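Local coordinates for Serine/threonine-protein kinase Tel1 (Chaetomium thermophilum, PDB 6SKY), which binds ATP as an ATM-family serine/threonine kinase and probably activates checkpoint signalling after DNA damage by phosphorylating proteins at [Ser/Thr]-Gln motifs, at residues A[2719-2724]-A[2766-2771]; A[2740-2745]-A[2806-2811]; A[2671-2674]-A[2679-2682]. All blocks are in the same frame, centred on the assembly; numbering follows the deposited sequence.

Contact 1 of 3, residues A[2719-2724]-A[2766-2771]; sequences PVMRYF and ILLDHK. With AGS (phosphothiophosphoric acid-adenylate ester), chain C.
With CG anti to the backbone N (chi1 177°), Phe2724 sends its ring out to Leu2768 and His2770. Leu2768 answers from the other side with CG anti to its carbonyl carbon (chi1 -56°), which turns its methyl groups toward the ring and toward Met2721. The two side chains run past each other in opposite directions. Leu2768 CD1 lies over one face of the Phe2724 ring, 4.2 Å from its centroid, in a CH-pi contact displaced toward the rim. Farther along the ring, Phe2724 CZ comes 3.8 Å from Leu2768 CB. CZ also reaches His2770, whose CB stands 3.7 Å away where the two side chains cross nearly at right angles. Met2721 meets the leucine tip to tip, its CE 3.7 Å from Leu2768 CD2. Strand 2766-2769 is the middle strand of the small antiparallel sheet in the C-terminal lobe of this PI3K-like kinase. It faces two ways: Leu2767 packs against the nucleotide, its CD1 3.8 Å from C2 of the bound ATP analogue, while Leu2768 turns to the helical side. An alanine at Phe2724 is likely to open a gap beside Leu2768, stripping CD1 of its aromatic cover and removing the ring atom that touches His2770 CB. The same ring also meets Tyr2673 edge-to-face and packs on Ile2668 of the neighbouring strand.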
loop_
_atom_site.group_PDB
_atom_site.type_symbol
_atom_site.label_atom_id
_atom_site.label_comp_id
_atom_site.label_asym_id
_atom_site.label_seq_id
_atom_site.Cartn_x
_atom_site.Cartn_y
_atom_site.Cartn_z
ATOM N N PRO A 2719 -28.451 22.233 -21.946
ATOM C CA PRO A 2719 -28.679 20.785 -21.987
ATOM C C PRO A 2719 -30.075 20.398 -21.532
ATOM O O PRO A 2719 -30.682 21.047 -20.680
ATOM C CB PRO A 2719 -27.618 20.239 -21.032
ATOM C CG PRO A 2719 -27.216 21.381 -20.208
ATOM C CD PRO A 2719 -27.352 22.587 -21.041
ATOM N N VAL A 2720 -30.582 19.311 -22.112
ATOM C CA VAL A 2720 -31.929 18.831 -21.832
ATOM C C VAL A 2720 -31.941 17.337 -21.557
ATOM O O VAL A 2720 -33.001 16.713 -21.574
ATOM C CB VAL A 2720 -32.878 19.139 -22.998
ATOM C CG1 VAL A 2720 -32.992 20.608 -23.216
ATOM C CG2 VAL A 2720 -32.392 18.461 -24.230
ATOM N N MET A 2721 -30.783 16.739 -21.313
ATOM C CA MET A 2721 -30.745 15.287 -21.219
ATOM C C MET A 2721 -31.413 14.783 -19.951
ATOM O O MET A 2721 -31.922 13.658 -19.925
ATOM C CB MET A 2721 -29.308 14.804 -21.297
ATOM C CG MET A 2721 -29.141 13.312 -21.311
ATOM S SD MET A 2721 -29.769 12.545 -22.790
ATOM C CE MET A 2721 -29.834 10.856 -22.233
ATOM N N ARG A 2722 -31.458 15.605 -18.908
ATOM C CA ARG A 2722 -32.070 15.185 -17.659
ATOM C C ARG A 2722 -33.547 14.883 -17.811
ATOM O O ARG A 2722 -34.123 14.220 -16.949
ATOM C CB ARG A 2722 -31.880 16.255 -16.600
ATOM C CG ARG A 2722 -32.716 17.461 -16.815
ATOM C CD ARG A 2722 -32.260 18.566 -15.924
ATOM N NE ARG A 2722 -32.947 19.812 -16.211
ATOM C CZ ARG A 2722 -32.586 20.655 -17.164
ATOM N NH1 ARG A 2722 -33.265 21.767 -17.355
ATOM N NH2 ARG A 2722 -31.553 20.377 -17.934
ATOM N N TYR A 2723 -34.172 15.343 -18.884
ATOM C CA TYR A 2723 -35.571 15.044 -19.109
ATOM C C TYR A 2723 -35.793 13.680 -19.725
ATOM O O TYR A 2723 -36.892 13.146 -19.592
ATOM C CB TYR A 2723 -36.195 16.104 -19.995
ATOM C CG TYR A 2723 -36.326 17.423 -19.303
ATOM C CD1 TYR A 2723 -35.514 18.482 -19.634
ATOM C CD2 TYR A 2723 -37.253 17.603 -18.302
ATOM C CE1 TYR A 2723 -35.630 19.678 -19.004
ATOM C CE2 TYR A 2723 -37.373 18.796 -17.665
ATOM C CZ TYR A 2723 -36.561 19.830 -18.017
ATOM O OH TYR A 2723 -36.682 21.034 -17.375
ATOM N N PHE A 2724 -34.790 13.093 -20.378
ATOM C CA PHE A 2724 -34.984 11.765 -20.944
ATOM C C PHE A 2724 -35.512 10.809 -19.896
ATOM O O PHE A 2724 -36.349 9.953 -20.184
ATOM C CB PHE A 2724 -33.678 11.232 -21.532
ATOM C CG PHE A 2724 -33.785 9.839 -22.081
ATOM C CD1 PHE A 2724 -34.214 9.623 -23.365
ATOM C CD2 PHE A 2724 -33.461 8.748 -21.308
ATOM C CE1 PHE A 2724 -34.320 8.368 -23.857
ATOM C CE2 PHE A 2724 -33.573 7.490 -21.799
ATOM C CZ PHE A 2724 -33.999 7.299 -23.072
ATOM N N ILE A 2766 -24.462 6.449 -30.766
ATOM C CA ILE A 2766 -24.795 6.230 -29.368
ATOM C C ILE A 2766 -26.305 6.124 -29.276
ATOM O O ILE A 2766 -27.018 7.037 -29.698
ATOM C CB ILE A 2766 -24.262 7.362 -28.480
ATOM C CG1 ILE A 2766 -22.769 7.553 -28.709
ATOM C CG2 ILE A 2766 -24.543 7.090 -27.030
ATOM C CD1 ILE A 2766 -22.208 8.767 -28.074
ATOM N N LEU A 2767 -26.790 5.017 -28.733
ATOM C CA LEU A 2767 -28.207 4.735 -28.611
ATOM C C LEU A 2767 -28.597 4.726 -27.146
ATOM O O LEU A 2767 -27.840 4.251 -26.305
ATOM C CB LEU A 2767 -28.550 3.386 -29.237
ATOM C CG LEU A 2767 -27.991 3.068 -30.617
ATOM C CD1 LEU A 2767 -28.272 1.645 -30.949
ATOM C CD2 LEU A 2767 -28.595 3.962 -31.644
ATOM N N LEU A 2768 -29.777 5.244 -26.846
ATOM C CA LEU A 2768 -30.322 5.265 -25.501
ATOM C C LEU A 2768 -31.395 4.200 -25.396
ATOM O O LEU A 2768 -32.385 4.252 -26.122
ATOM C CB LEU A 2768 -30.915 6.629 -25.180
ATOM C CG LEU A 2768 -29.992 7.819 -25.319
ATOM C CD1 LEU A 2768 -30.800 9.080 -25.330
ATOM C CD2 LEU A 2768 -29.038 7.809 -24.170
ATOM N N ASP A 2769 -31.193 3.242 -24.506
ATOM C CA ASP A 2769 -32.168 2.190 -24.259
ATOM C C ASP A 2769 -33.216 2.721 -23.296
ATOM O O ASP A 2769 -32.933 2.920 -22.116
ATOM C CB ASP A 2769 -31.463 0.965 -23.695
ATOM C CG ASP A 2769 -32.377 -0.218 -23.538
ATOM O OD1 ASP A 2769 -33.494 -0.196 -24.070
ATOM O OD2 ASP A 2769 -31.980 -1.185 -22.872
ATOM N N HIS A 2770 -34.430 2.961 -23.781
ATOM C CA HIS A 2770 -35.462 3.534 -22.936
ATOM C C HIS A 2770 -36.303 2.485 -22.233
ATOM O O HIS A 2770 -37.446 2.762 -21.875
ATOM C CB HIS A 2770 -36.348 4.491 -23.731
ATOM C CG HIS A 2770 -37.066 3.866 -24.881
ATOM N ND1 HIS A 2770 -37.040 4.405 -26.146
ATOM C CD2 HIS A 2770 -37.858 2.772 -24.956
ATOM C CE1 HIS A 2770 -37.771 3.660 -26.955
ATOM N NE2 HIS A 2770 -38.277 2.662 -26.257
ATOM N N LYS A 2771 -35.762 1.290 -22.028
ATOM C CA LYS A 2771 -36.335 0.325 -21.107
ATOM C C LYS A 2771 -35.455 0.063 -19.903
ATOM O O LYS A 2771 -35.975 -0.236 -18.832
ATOM C CB LYS A 2771 -36.596 -1.007 -21.810
ATOM C CG LYS A 2771 -37.653 -0.947 -22.872
ATOM C CD LYS A 2771 -38.983 -0.541 -22.299
ATOM C CE LYS A 2771 -40.004 -0.351 -23.396
ATOM N NZ LYS A 2771 -41.261 0.254 -22.884
HETATM P PG AGS C . -23.926 8.840 -41.170
HETATM S S1G AGS C . -23.565 10.116 -39.742
HETATM O O2G AGS C . -22.977 7.618 -41.053
HETATM O O3G AGS C . -23.710 9.524 -42.547
HETATM P PB AGS C . -25.797 7.299 -39.994
HETATM O O1B AGS C . -24.908 7.416 -38.825
HETATM O O2B AGS C . -27.274 7.576 -39.723
HETATM O O3B AGS C . -25.388 8.330 -41.103
HETATM P PA AGS C . -26.975 4.929 -40.700
HETATM O O1A AGS C . -27.564 5.046 -42.038
HETATM O O2A AGS C . -26.544 3.516 -40.313
HETATM O O3A AGS C . -25.694 5.835 -40.561
HETATM O "O5'" AGS C . -28.028 5.491 -39.685
HETATM C "C5'" AGS C . -29.279 4.805 -39.544
HETATM C "C4'" AGS C . -29.989 5.293 -38.311
HETATM O "O4'" AGS C . -30.282 4.171 -37.458
HETATM C "C3'" AGS C . -29.207 6.272 -37.446
HETATM O "O3'" AGS C . -30.080 7.175 -36.781
HETATM C "C2'" AGS C . -28.481 5.354 -36.466
HETATM O "O2'" AGS C . -28.282 5.997 -35.216
HETATM C "C1'" AGS C . -29.465 4.195 -36.304
HETATM N N9 AGS C . -28.814 2.900 -36.182
HETATM C C8 AGS C . -27.696 2.475 -36.842
HETATM N N7 AGS C . -27.330 1.255 -36.542
HETATM C C5 AGS C . -28.280 0.847 -35.623
HETATM C C6 AGS C . -28.456 -0.354 -34.914
HETATM N N6 AGS C . -27.649 -1.409 -35.031
HETATM N N1 AGS C . -29.504 -0.435 -34.072
HETATM C C2 AGS C . -30.315 0.617 -33.952
HETATM N N3 AGS C . -30.250 1.799 -34.566
HETATM C C4 AGS C . -29.201 1.850 -35.391
#

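Contact 2 of 3, residues A[2740-2745]-A[2806-2811]; sequences TNYTRT and DGMGIT
Tyr2742 and Thr2743, neighbours on helix 2732-2755, press against the turn at Gly2807 and Met2808. The tyrosine ring touches main chain above all: CE1 approaches Gly2807 C obliquely at 3.7 Å, and CD1 lies 3.8 Å from Gly2807 O. The same CE1 is 4.1 Å from Met2808 CG. Beside it, Thr2743 and Met2808 pass at a slant, the methyl CG2 of Thr2743 lying 3.8 Å from Met2808 CG and its OG1 3.9 Å from that same carbon. One methylene thus rests against both branches of the threonine and CE1 of the tyrosine. Its place is set by the methionine torsion, which puts CG anti to the carbonyl carbon (chi1 -75°), with the chain extended beyond it.

The next shell fixes these groups. Tyr2742 OH is hydrogen-bonded to Ile2804 O, in the helix that leads into the turn, and Phe2725 meets the tyrosine ring edge-to-face. Thr2743 OG1 is bonded back to Arg2739 O, one turn earlier in its own helix, while Phe2817 of helix 2816-2828 packs on both Thr2743 and Met2808. A type I beta turn from Asp2806 to Gly2809 begins on the last residue of helix 2802-2806, and Gly2809, with positive phi (116°), is the first residue to leave helical backbone angles. Gly2807 presents bare backbone to the ring. The contact therefore joins the long helix 2732-2755 of the C-terminal lobe to the loop between helices 2802-2806 and 2816-2828.

No hydrogen bond links helix segment 2740-2745 to loop segment 2806-2811; van der Waals packing of a ring on a peptide and of methyl and methylene groups does the joining here, and both hydroxyls at the interface are satisfied by backbone carbonyls just beyond it.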
loop_
_atom_site.group_PDB
_atom_site.type_symbol
_atom_site.label_atom_id
_atom_site.label_comp_id
_atom_site.label_asym_id
_atom_site.label_seq_id
_atom_site.Cartn_x
_atom_site.Cartn_y
_atom_site.Cartn_z
ATOM N N THR A 2740 -29.008 5.570 -12.699
ATOM C CA THR A 2740 -27.769 4.913 -12.300
ATOM C C THR A 2740 -27.240 3.997 -13.393
ATOM O O THR A 2740 -26.029 3.932 -13.615
ATOM C CB THR A 2740 -27.982 4.137 -11.011
ATOM O OG1 THR A 2740 -28.480 5.025 -10.014
ATOM C CG2 THR A 2740 -26.695 3.567 -10.529
ATOM N N ASN A 2741 -28.123 3.269 -14.079
ATOM C CA ASN A 2741 -27.690 2.445 -15.204
ATOM C C ASN A 2741 -27.027 3.278 -16.282
ATOM O O ASN A 2741 -25.998 2.886 -16.839
ATOM C CB ASN A 2741 -28.869 1.696 -15.804
ATOM C CG ASN A 2741 -29.274 0.509 -14.999
ATOM O OD1 ASN A 2741 -28.593 0.119 -14.064
ATOM N ND2 ASN A 2741 -30.390 -0.089 -15.366
ATOM N N TYR A 2742 -27.628 4.414 -16.619
ATOM C CA TYR A 2742 -27.034 5.313 -17.600
ATOM C C TYR A 2742 -25.633 5.742 -17.189
ATOM O O TYR A 2742 -24.689 5.653 -17.979
ATOM C CB TYR A 2742 -27.943 6.520 -17.784
ATOM C CG TYR A 2742 -27.358 7.658 -18.565
ATOM C CD1 TYR A 2742 -26.773 8.722 -17.925
ATOM C CD2 TYR A 2742 -27.412 7.681 -19.935
ATOM C CE1 TYR A 2742 -26.245 9.747 -18.612
ATOM C CE2 TYR A 2742 -26.888 8.711 -20.628
ATOM C CZ TYR A 2742 -26.308 9.744 -19.959
ATOM O OH TYR A 2742 -25.775 10.793 -20.649
ATOM N N THR A 2743 -25.479 6.214 -15.951
ATOM C CA THR A 2743 -24.176 6.705 -15.515
ATOM C C THR A 2743 -23.128 5.599 -15.509
ATOM O O THR A 2743 -21.987 5.813 -15.928
ATOM C CB THR A 2743 -24.288 7.333 -14.134
ATOM O OG1 THR A 2743 -25.409 8.213 -14.099
ATOM C CG2 THR A 2743 -23.074 8.126 -13.830
ATOM N N ARG A 2744 -23.498 4.402 -15.066
ATOM C CA ARG A 2744 -22.533 3.313 -14.998
ATOM C C ARG A 2744 -22.108 2.832 -16.374
ATOM O O ARG A 2744 -20.922 2.583 -16.605
ATOM C CB ARG A 2744 -23.112 2.155 -14.209
ATOM C CG ARG A 2744 -23.056 2.321 -12.737
ATOM C CD ARG A 2744 -23.785 1.199 -12.098
ATOM N NE ARG A 2744 -23.738 1.270 -10.651
ATOM C CZ ARG A 2744 -24.375 0.423 -9.860
ATOM N NH1 ARG A 2744 -24.284 0.539 -8.552
ATOM N NH2 ARG A 2744 -25.107 -0.541 -10.384
ATOM N N THR A 2745 -23.053 2.648 -17.295
ATOM C CA THR A 2745 -22.662 2.202 -18.625
ATOM C C THR A 2745 -21.866 3.265 -19.361
ATOM O O THR A 2745 -20.942 2.928 -20.108
ATOM C CB THR A 2745 -23.884 1.789 -19.426
ATOM O OG1 THR A 2745 -24.874 2.805 -19.336
ATOM C CG2 THR A 2745 -24.452 0.535 -18.870
ATOM N N ASP A 2806 -25.341 16.192 -18.218
ATOM C CA ASP A 2806 -26.623 16.605 -17.665
ATOM C C ASP A 2806 -27.477 15.415 -17.261
ATOM O O ASP A 2806 -28.248 15.506 -16.304
ATOM C CB ASP A 2806 -27.366 17.466 -18.674
ATOM C CG ASP A 2806 -28.524 18.203 -18.062
ATOM O OD1 ASP A 2806 -28.307 18.982 -17.118
ATOM O OD2 ASP A 2806 -29.657 18.021 -18.529
ATOM N N GLY A 2807 -27.368 14.301 -17.970
ATOM C CA GLY A 2807 -28.139 13.130 -17.622
ATOM C C GLY A 2807 -27.663 12.408 -16.387
ATOM O O GLY A 2807 -28.350 11.497 -15.925
ATOM N N MET A 2808 -26.514 12.791 -15.843
ATOM C CA MET A 2808 -25.935 12.125 -14.691
ATOM C C MET A 2808 -26.436 12.662 -13.366
ATOM O O MET A 2808 -26.160 12.056 -12.331
ATOM C CB MET A 2808 -24.414 12.245 -14.721
ATOM C CG MET A 2808 -23.762 11.347 -15.716
ATOM S SD MET A 2808 -22.040 11.718 -15.966
ATOM C CE MET A 2808 -21.769 10.723 -17.412
ATOM N N GLY A 2809 -27.140 13.782 -13.360
ATOM C CA GLY A 2809 -27.767 14.222 -12.139
ATOM C C GLY A 2809 -27.274 15.533 -11.579
ATOM O O GLY A 2809 -26.686 16.349 -12.287
ATOM N N ILE A 2810 -27.512 15.732 -10.284
ATOM C CA ILE A 2810 -27.228 17.001 -9.633
ATOM C C ILE A 2810 -25.765 17.093 -9.218
ATOM O O ILE A 2810 -25.204 18.190 -9.158
ATOM C CB ILE A 2810 -28.188 17.175 -8.444
ATOM C CG1 ILE A 2810 -28.105 18.573 -7.860
ATOM C CG2 ILE A 2810 -27.920 16.146 -7.365
ATOM C CD1 ILE A 2810 -29.024 18.755 -6.697
ATOM N N THR A 2811 -25.128 15.963 -8.922
ATOM C CA THR A 2811 -23.677 15.874 -8.770
ATOM C C THR A 2811 -23.149 15.413 -10.114
ATOM O O THR A 2811 -23.220 14.237 -10.456
ATOM C CB THR A 2811 -23.300 14.903 -7.666
ATOM O OG1 THR A 2811 -23.585 13.571 -8.096
ATOM C CG2 THR A 2811 -24.099 15.184 -6.425
#

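Contact 3 of 3, residues A[2671-2674]-A[2679-2682]; sequences HEYL and ERYY
Arg2680 reaches back along its own helix to Tyr2673, seven residues and about two turns earlier in helix 2670-2681. Its CB points toward the earlier segment, and CG, anti to the backbone N (chi1 164°), sits over the centre of the Tyr2681 ring, about 4.2 Å above its plane. The chain carries on extended to CD and then bends at chi3 (66°), which turns the guanidinium so that its edge faces the two tyrosines. NE passes 3.6 Å from Tyr2681 CE2, and Tyr2681 CZ lies at the edge of the guanidinium, in its plane. At the tip, NH1 comes to 4.2 Å from Tyr2673 CE1. The tyrosine atom lies near the guanidinium plane, at its edge, and the ring and guanidinium planes are 59° apart, so the two groups are not stacked.

The Tyr2673 ring continues past the arginine, bringing its OH to 4.4 Å from Tyr2681 CE2. Helix 2670-2681 follows strand 2667-2669, shortly after the segment whose Glu2662 O and Val2664 N bond the nucleotide. The contact is packing along this one helix of the C-terminal lobe, and the Tyr2673 side chain is about 11 Å from the ATP analogue. Outside the two segments, Tyr2681 stacks on Tyr2723 and its OH is hydrogen-bonded to Glu2727 OE1. The other carboxylate oxygen, Glu2727 OE2, forms a long, weak ion pair with Arg2680 NH1.

Tyr2673 thus offers the arginine only a loose van der Waals neighbour, and the orientation of the guanidinium probably owes more to the Tyr2681 ring and to the distant charge of Glu2727.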
loop_
_atom_site.group_PDB
_atom_site.type_symbol
_atom_site.label_atom_id
_atom_site.label_comp_id
_atom_site.label_asym_id
_atom_site.label_seq_id
_atom_site.Cartn_x
_atom_site.Cartn_y
_atom_site.Cartn_z
ATOM N N HIS A 2671 -28.949 11.583 -30.854
ATOM C CA HIS A 2671 -29.217 12.811 -31.585
ATOM C C HIS A 2671 -30.698 12.969 -31.901
ATOM O O HIS A 2671 -31.221 14.088 -31.866
ATOM C CB HIS A 2671 -28.393 12.826 -32.860
ATOM C CG HIS A 2671 -28.013 14.194 -33.319
ATOM N ND1 HIS A 2671 -28.441 14.720 -34.517
ATOM C CD2 HIS A 2671 -27.243 15.143 -32.742
ATOM C CE1 HIS A 2671 -27.950 15.936 -34.658
ATOM N NE2 HIS A 2671 -27.221 16.218 -33.594
ATOM N N GLU A 2672 -31.388 11.865 -32.186
ATOM C CA GLU A 2672 -32.815 11.912 -32.467
ATOM C C GLU A 2672 -33.639 12.234 -31.236
ATOM O O GLU A 2672 -34.764 12.711 -31.373
ATOM C CB GLU A 2672 -33.293 10.588 -33.045
ATOM C CG GLU A 2672 -32.480 10.083 -34.207
ATOM C CD GLU A 2672 -32.825 10.750 -35.517
ATOM O OE1 GLU A 2672 -32.776 11.993 -35.598
ATOM O OE2 GLU A 2672 -33.146 10.026 -36.480
ATOM N N TYR A 2673 -33.130 11.963 -30.041
ATOM C CA TYR A 2673 -33.811 12.489 -28.871
ATOM C C TYR A 2673 -33.426 13.936 -28.620
ATOM O O TYR A 2673 -34.290 14.761 -28.324
ATOM C CB TYR A 2673 -33.516 11.657 -27.623
ATOM C CG TYR A 2673 -34.058 12.334 -26.388
ATOM C CD1 TYR A 2673 -35.390 12.235 -26.056
ATOM C CD2 TYR A 2673 -33.244 13.111 -25.580
ATOM C CE1 TYR A 2673 -35.890 12.872 -24.960
ATOM C CE2 TYR A 2673 -33.739 13.754 -24.487
ATOM C CZ TYR A 2673 -35.061 13.630 -24.183
ATOM O OH TYR A 2673 -35.564 14.264 -23.085
ATOM N N LEU A 2674 -32.143 14.267 -28.736
ATOM C CA LEU A 2674 -31.680 15.557 -28.251
ATOM C C LEU A 2674 -32.083 16.711 -29.142
ATOM O O LEU A 2674 -32.236 17.826 -28.647
ATOM C CB LEU A 2674 -30.166 15.566 -28.098
ATOM C CG LEU A 2674 -29.589 14.878 -26.876
ATOM C CD1 LEU A 2674 -28.120 15.142 -26.841
ATOM C CD2 LEU A 2674 -30.251 15.399 -25.641
ATOM N N GLU A 2679 -35.544 22.047 -28.608
ATOM C CA GLU A 2679 -36.520 23.057 -28.970
ATOM C C GLU A 2679 -37.845 22.877 -28.255
ATOM O O GLU A 2679 -38.623 23.831 -28.179
ATOM C CB GLU A 2679 -36.756 23.046 -30.474
ATOM C CG GLU A 2679 -37.385 21.783 -30.969
ATOM C CD GLU A 2679 -37.660 21.829 -32.447
ATOM O OE1 GLU A 2679 -37.394 22.883 -33.057
ATOM O OE2 GLU A 2679 -38.143 20.819 -32.999
ATOM N N ARG A 2680 -38.124 21.686 -27.736
ATOM C CA ARG A 2680 -39.332 21.509 -26.944
ATOM C C ARG A 2680 -39.198 22.160 -25.575
ATOM O O ARG A 2680 -40.156 22.749 -25.071
ATOM C CB ARG A 2680 -39.646 20.026 -26.813
ATOM C CG ARG A 2680 -40.622 19.699 -25.739
ATOM C CD ARG A 2680 -41.150 18.307 -25.894
ATOM N NE ARG A 2680 -40.125 17.298 -25.689
ATOM C CZ ARG A 2680 -39.683 16.486 -26.636
ATOM N NH1 ARG A 2680 -38.756 15.589 -26.359
ATOM N NH2 ARG A 2680 -40.176 16.566 -27.858
ATOM N N TYR A 2681 -38.020 22.089 -24.961
ATOM C CA TYR A 2681 -37.870 22.625 -23.618
ATOM C C TYR A 2681 -37.307 24.034 -23.571
ATOM O O TYR A 2681 -37.465 24.703 -22.548
ATOM C CB TYR A 2681 -36.988 21.709 -22.770
ATOM C CG TYR A 2681 -37.607 20.365 -22.543
ATOM C CD1 TYR A 2681 -38.625 20.200 -21.632
ATOM C CD2 TYR A 2681 -37.186 19.265 -23.246
ATOM C CE1 TYR A 2681 -39.194 18.984 -21.431
ATOM C CE2 TYR A 2681 -37.753 18.048 -23.050
ATOM C CZ TYR A 2681 -38.761 17.912 -22.148
ATOM O OH TYR A 2681 -39.334 16.684 -21.950
ATOM N N TYR A 2682 -36.662 24.505 -24.630
ATOM C CA TYR A 2682 -36.132 25.868 -24.689
ATOM C C TYR A 2682 -36.470 26.475 -26.038
ATOM O O TYR A 2682 -35.640 26.502 -26.950
ATOM C CB TYR A 2682 -34.624 25.885 -24.459
ATOM C CG TYR A 2682 -34.198 25.433 -23.097
ATOM C CD1 TYR A 2682 -34.190 26.305 -22.034
ATOM C CD2 TYR A 2682 -33.783 24.135 -22.876
ATOM C CE1 TYR A 2682 -33.797 25.897 -20.792
ATOM C CE2 TYR A 2682 -33.387 23.721 -21.638
ATOM C CZ TYR A 2682 -33.397 24.608 -20.602
ATOM O OH TYR A 2682 -32.999 24.202 -19.358
#

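From the N terminus, contact 3 comes first and closes a short span, two turns within the single helix 2670-2681, before the others begin. Contact 1 opens at 2719-2724, contact 2 at 2740-2745; contact 1 then closes at strand 2766-2769, contact 2 only at the end of helix 2802-2806. Their loops therefore cross. Segment 2719-2724 is the shared hub: Arg2722 NH2 makes a salt bridge with Asp2806 OD2 of contact 2, and its NH1 probably bonds Tyr2682 OH of contact 3. Contacts 2 and 3 do not touch. Contact 1 ties the central strand of the small sheet to segment 2719-2724, contact 2 ties helix 2732-2755 to the loop after helix 2802-2806, and contact 3 stays within one helix.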